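Local coordinates for 6b protein (Agrobacterium tumefaciens, PDB 3AQ3) that disturbs the proliferation of plant cells, probably as a toxin related to ADP-ribosylating enzymes that interferes with the host microRNA machinery, at residues Ala160-Tyr165 and Phe191-Leu196; Pro85-Ala90 and Gln114-Gly119. All blocks are in the same frame, centred on the assembly; numbering follows the deposited sequence.

In the fold
Interactions 1 and 2 illustrate how irregular segments are tied together just past the ends of strands and a helix. Interaction 1 and Pro85-Ala90 belong to the same two antiparallel sheets: strand 154-161 pairs with strand 93-96, strand 196-198 with strand 83-85, and Pro85-Ala90 forms most of the connection from 83-85 to 93-96. Interaction 1 lies at the surface and combines a buried arginine with leucine and phenylalanine packing. Interaction 2 adds the end of helix 105-115; partly buried, it rests on close packing of backbone, proline ring and CB atoms, with a water between two carbonyls. They also meet, Asp195 OD1 2.6 Å from Ser86 OG and Tyr165 OH 2.7 Å from Ser115 O, probable hydrogen bonds.

Interaction 1: Ala160-Tyr165 and Phe191-Leu196; sequences ARLGNY and FQLSDL
Leu162 and Leu193 mark the nearest approach of the two backbones, their CA atoms 8.2 Å apart, so side chains must bridge the distance. Arg161 does so with an extended chain: CG lies anti to the backbone N (chi1 180°), and the reach ends in a guanidinium whose two terminal nitrogens share one acceptor. NH1 and NH2 donate to Gln192 O over 3.1 and 3.0 Å. That oxygen sits in the guanidinium plane; NH2 comes in on a carbonyl lone pair, whereas NH1 approaches nearly along the C=O axis. The grip joins the last residue of strand 154-161, in the three-stranded antiparallel sheet of a probably ADP-ribosyl-like RolB/RolC fold, to the loop running into strand 196-198, and thus draws together the chain on either side of residues 169-185, which are not modelled. Glu57 forms a salt bridge with NH2, which would polarise and orient the guanidinium further. Beside this polar pair Leu162 divides its methyls. CD2 meets Phe191 CE1 at 3.7 Å, oblique to the ring, while CD1 meets Leu193 CD2 at the same 3.7 Å, these two side chains crossing at about a right angle. The amide of Gln192 turns elsewhere, its NE2 donating to His198 O.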
loop_
_atom_site.group_PDB
_atom_site.type_symbol
_atom_site.label_atom_id
_atom_site.label_comp_id
_atom_site.label_asym_id
_atom_site.label_seq_id
_atom_site.Cartn_x
_atom_site.Cartn_y
_atom_site.Cartn_z
ATOM N N ALA A 160 -7.970 -5.201 -1.374
ATOM C CA ALA A 160 -8.682 -3.985 -0.977
ATOM C C ALA A 160 -8.988 -3.961 0.512
ATOM O O ALA A 160 -9.493 -4.934 1.079
ATOM C CB ALA A 160 -9.957 -3.812 -1.775
ATOM N N ARG A 161 -8.668 -2.831 1.125
ATOM C CA ARG A 161 -9.116 -2.492 2.461
ATOM C C ARG A 161 -10.327 -1.586 2.307
ATOM O O ARG A 161 -10.210 -0.450 1.843
ATOM C CB ARG A 161 -8.008 -1.765 3.218
ATOM C CG ARG A 161 -8.370 -1.352 4.638
ATOM C CD ARG A 161 -7.288 -0.435 5.205
ATOM N NE ARG A 161 -7.514 -0.159 6.616
ATOM C CZ ARG A 161 -8.412 0.707 7.081
ATOM N NH1 ARG A 161 -9.179 1.392 6.240
ATOM N NH2 ARG A 161 -8.546 0.883 8.384
ATOM N N LEU A 162 -11.484 -2.106 2.714
ATOM C CA LEU A 162 -12.785 -1.437 2.576
ATOM C C LEU A 162 -13.120 -1.175 1.108
ATOM O O LEU A 162 -12.705 -1.943 0.232
ATOM C CB LEU A 162 -12.851 -0.156 3.417
ATOM C CG LEU A 162 -12.463 -0.284 4.891
ATOM C CD1 LEU A 162 -12.575 1.086 5.584
ATOM C CD2 LEU A 162 -13.305 -1.358 5.604
ATOM N N GLY A 163 -13.851 -0.095 0.844
ATOM C CA GLY A 163 -14.309 0.208 -0.500
ATOM C C GLY A 163 -15.479 -0.671 -0.900
ATOM O O GLY A 163 -16.092 -1.344 -0.066
ATOM N N ASN A 164 -15.797 -0.659 -2.185
ATOM C CA ASN A 164 -16.911 -1.444 -2.693
ATOM C C ASN A 164 -16.370 -2.682 -3.415
ATOM O O ASN A 164 -16.354 -2.749 -4.650
ATOM C CB ASN A 164 -17.800 -0.581 -3.598
ATOM C CG ASN A 164 -18.335 0.665 -2.882
ATOM O OD1 ASN A 164 -18.961 0.570 -1.815
ATOM N ND2 ASN A 164 -18.093 1.837 -3.472
ATOM N N TYR A 165 -15.893 -3.639 -2.621
ATOM C CA TYR A 165 -15.239 -4.837 -3.144
ATOM C C TYR A 165 -15.746 -6.087 -2.445
ATOM O O TYR A 165 -16.197 -6.030 -1.299
ATOM C CB TYR A 165 -13.712 -4.738 -2.995
ATOM C CG TYR A 165 -13.096 -3.612 -3.797
ATOM C CD1 TYR A 165 -12.876 -2.360 -3.215
ATOM C CD2 TYR A 165 -12.757 -3.786 -5.141
ATOM C CE1 TYR A 165 -12.323 -1.313 -3.949
ATOM C CE2 TYR A 165 -12.205 -2.738 -5.886
ATOM C CZ TYR A 165 -11.997 -1.505 -5.283
ATOM O OH TYR A 165 -11.446 -0.459 -6.000
ATOM N N PHE A 191 -11.876 0.372 13.640
ATOM C CA PHE A 191 -10.815 0.697 12.696
ATOM C C PHE A 191 -11.123 2.015 12.004
ATOM O O PHE A 191 -12.242 2.524 12.088
ATOM C CB PHE A 191 -10.590 -0.429 11.673
ATOM C CG PHE A 191 -11.842 -0.913 10.993
ATOM C CD1 PHE A 191 -12.365 -0.239 9.894
ATOM C CD2 PHE A 191 -12.476 -2.070 11.427
ATOM C CE1 PHE A 191 -13.514 -0.696 9.256
ATOM C CE2 PHE A 191 -13.621 -2.537 10.793
ATOM C CZ PHE A 191 -14.144 -1.844 9.705
ATOM N N GLN A 192 -10.124 2.564 11.320
ATOM C CA GLN A 192 -10.274 3.860 10.672
ATOM C C GLN A 192 -10.997 3.770 9.331
ATOM O O GLN A 192 -10.700 2.900 8.498
ATOM C CB GLN A 192 -8.910 4.515 10.482
ATOM C CG GLN A 192 -8.067 4.577 11.734
ATOM C CD GLN A 192 -6.628 4.886 11.413
ATOM O OE1 GLN A 192 -6.248 6.047 11.308
ATOM N NE2 GLN A 192 -5.813 3.845 11.251
ATOM N N LEU A 193 -11.937 4.689 9.135
ATOM C CA LEU A 193 -12.657 4.856 7.878
ATOM C C LEU A 193 -12.489 6.311 7.467
ATOM O O LEU A 193 -13.257 7.176 7.912
ATOM C CB LEU A 193 -14.156 4.586 8.064
ATOM C CG LEU A 193 -14.696 3.196 8.390
ATOM C CD1 LEU A 193 -15.558 3.249 9.650
ATOM C CD2 LEU A 193 -15.489 2.639 7.208
ATOM N N SER A 194 -11.476 6.583 6.642
ATOM C CA SER A 194 -11.280 7.922 6.080
ATOM C C SER A 194 -10.361 7.869 4.884
ATOM O O SER A 194 -9.805 6.818 4.556
ATOM C CB SER A 194 -10.723 8.901 7.119
ATOM O OG SER A 194 -9.462 8.466 7.565
ATOM N N ASP A 195 -10.187 9.011 4.236
ATOM C CA ASP A 195 -9.383 9.053 3.026
ATOM C C ASP A 195 -7.901 9.103 3.291
ATOM O O ASP A 195 -7.118 8.857 2.394
ATOM C CB ASP A 195 -9.855 10.176 2.112
ATOM C CG ASP A 195 -11.211 9.868 1.514
ATOM O OD1 ASP A 195 -11.309 8.883 0.747
ATOM O OD2 ASP A 195 -12.180 10.571 1.861
ATOM N N LEU A 196 -7.528 9.441 4.527
ATOM C CA LEU A 196 -6.160 9.270 5.007
ATOM C C LEU A 196 -6.209 8.586 6.364
ATOM O O LEU A 196 -6.851 9.078 7.297
ATOM C CB LEU A 196 -5.427 10.618 5.108
ATOM C CG LEU A 196 -5.239 11.472 3.853
ATOM C CD1 LEU A 196 -4.837 12.887 4.229
ATOM C CD2 LEU A 196 -4.234 10.845 2.872
#

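Interaction 2: Pro85-Ala90 and Gln114-Gly119; sequences PSNSPA and QSCGQG
The peptide plane of Gly117-Gln118 carries the ring of Pro89 on one face, with CD lying 3.6 Å from Gly117 C and almost straight above it. Near the oxygen end, displaced to the face opposite Pro89, a water stands 3.0 Å from Gly117 O and 2.8 Å from Asn87 O, although more acceptors surround it than it has protons to give. The other flat group, the amide of Asn87, is fixed at both ends from outside: OD1 accepts from Val94 N and ND2 bonds with Tyr124 OH. Cys116, just past the end of helix 105-115, pushes its CB to 3.2 Å from Asn87 O; with SG anti to the carbonyl carbon (chi1 -47°), the sulfur stays 3.9 Å from Asn87 O. Ser88 CB adds a softer touch at 4.0 Å from Cys116 CB. Asn87 and Ser88 both face Gly92, a classic beta bulge in the loop between strands 83-85 and 93-96. Gly119 has no side chain to hold the segments apart, and its CA comes within 4.6 Å of Pro89 CA. With no direct hydrogen bond between the segments, cohesion comes from van der Waals packing, with a water that may bridge the two carbonyls.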
loop_
_atom_site.group_PDB
_atom_site.type_symbol
_atom_site.label_atom_id
_atom_site.label_comp_id
_atom_site.label_asym_id
_atom_site.label_seq_id
_atom_site.Cartn_x
_atom_site.Cartn_y
_atom_site.Cartn_z
ATOM N N PRO A 85 -3.256 6.535 2.018
ATOM C CA PRO A 85 -4.403 7.195 1.390
ATOM C C PRO A 85 -5.381 6.193 0.769
ATOM O O PRO A 85 -4.996 5.077 0.408
ATOM C CB PRO A 85 -3.759 8.040 0.284
ATOM C CG PRO A 85 -2.492 7.250 -0.107
ATOM C CD PRO A 85 -2.106 6.402 1.095
ATOM N N SER A 86 -6.638 6.592 0.654
ATOM C CA SER A 86 -7.566 5.843 -0.169
ATOM C C SER A 86 -7.288 6.129 -1.648
ATOM O O SER A 86 -6.763 7.189 -2.007
ATOM C CB SER A 86 -8.994 6.224 0.181
ATOM O OG SER A 86 -9.217 7.581 -0.136
ATOM N N ASN A 87 -7.622 5.167 -2.496
ATOM C CA ASN A 87 -7.545 5.348 -3.945
ATOM C C ASN A 87 -8.809 4.869 -4.650
ATOM O O ASN A 87 -8.791 4.639 -5.860
ATOM C CB ASN A 87 -6.310 4.654 -4.528
ATOM C CG ASN A 87 -6.198 3.192 -4.106
ATOM O OD1 ASN A 87 -7.170 2.576 -3.655
ATOM N ND2 ASN A 87 -5.008 2.636 -4.241
ATOM N N SER A 88 -9.896 4.718 -3.885
ATOM C CA SER A 88 -11.211 4.366 -4.423
ATOM C C SER A 88 -12.327 4.844 -3.497
ATOM O O SER A 88 -12.085 5.123 -2.315
ATOM C CB SER A 88 -11.321 2.861 -4.730
ATOM O OG SER A 88 -10.895 2.086 -3.621
ATOM N N PRO A 89 -13.552 4.981 -4.029
ATOM C CA PRO A 89 -14.624 5.505 -3.185
ATOM C C PRO A 89 -14.984 4.588 -2.006
ATOM O O PRO A 89 -14.551 3.430 -1.950
ATOM C CB PRO A 89 -15.806 5.639 -4.164
ATOM C CG PRO A 89 -15.509 4.723 -5.269
ATOM C CD PRO A 89 -14.025 4.683 -5.397
ATOM N N ALA A 90 -15.790 5.117 -1.091
ATOM C CA ALA A 90 -16.123 4.464 0.185
ATOM C C ALA A 90 -14.873 4.042 0.980
ATOM O O ALA A 90 -14.860 2.987 1.624
ATOM C CB ALA A 90 -17.103 3.286 -0.016
ATOM N N GLN A 114 -9.240 0.484 -14.113
ATOM C CA GLN A 114 -10.198 -0.625 -14.175
ATOM C C GLN A 114 -10.478 -1.183 -12.776
ATOM O O GLN A 114 -11.526 -1.781 -12.538
ATOM C CB GLN A 114 -9.675 -1.746 -15.085
ATOM C CG GLN A 114 -9.605 -1.380 -16.568
ATOM C CD GLN A 114 -8.571 -2.207 -17.353
ATOM O OE1 GLN A 114 -8.089 -3.248 -16.883
ATOM N NE2 GLN A 114 -8.223 -1.735 -18.556
ATOM N N SER A 115 -9.534 -0.979 -11.863
ATOM C CA SER A 115 -9.584 -1.576 -10.533
ATOM C C SER A 115 -10.179 -0.643 -9.494
ATOM O O SER A 115 -10.716 -1.113 -8.496
ATOM C CB SER A 115 -8.181 -2.004 -10.074
ATOM O OG SER A 115 -7.599 -2.937 -10.968
ATOM N N CYS A 116 -10.067 0.665 -9.718
ATOM C CA CYS A 116 -10.475 1.666 -8.724
ATOM C C CYS A 116 -11.319 2.767 -9.338
ATOM O O CYS A 116 -10.951 3.330 -10.375
ATOM C CB CYS A 116 -9.252 2.313 -8.069
ATOM S SG CYS A 116 -7.982 1.176 -7.516
ATOM N N GLY A 117 -12.430 3.089 -8.680
ATOM C CA GLY A 117 -13.297 4.196 -9.103
ATOM C C GLY A 117 -12.785 5.541 -8.616
ATOM O O GLY A 117 -11.704 5.626 -8.025
ATOM N N GLN A 118 -13.555 6.591 -8.864
ATOM C CA GLN A 118 -13.174 7.946 -8.484
ATOM C C GLN A 118 -13.864 8.347 -7.191
ATOM O O GLN A 118 -15.005 7.964 -6.962
ATOM C CB GLN A 118 -13.537 8.934 -9.598
ATOM C CG GLN A 118 -12.900 8.580 -10.939
ATOM C CD GLN A 118 -13.127 9.626 -12.018
ATOM O OE1 GLN A 118 -12.841 10.812 -11.827
ATOM N NE2 GLN A 118 -13.622 9.186 -13.168
ATOM N N GLY A 119 -13.174 9.109 -6.345
ATOM C CA GLY A 119 -13.763 9.575 -5.093
ATOM C C GLY A 119 -12.873 9.387 -3.878
ATOM O O GLY A 119 -13.160 9.931 -2.810
HETATM O O HOH W 1 -8.738 5.773 -8.420
#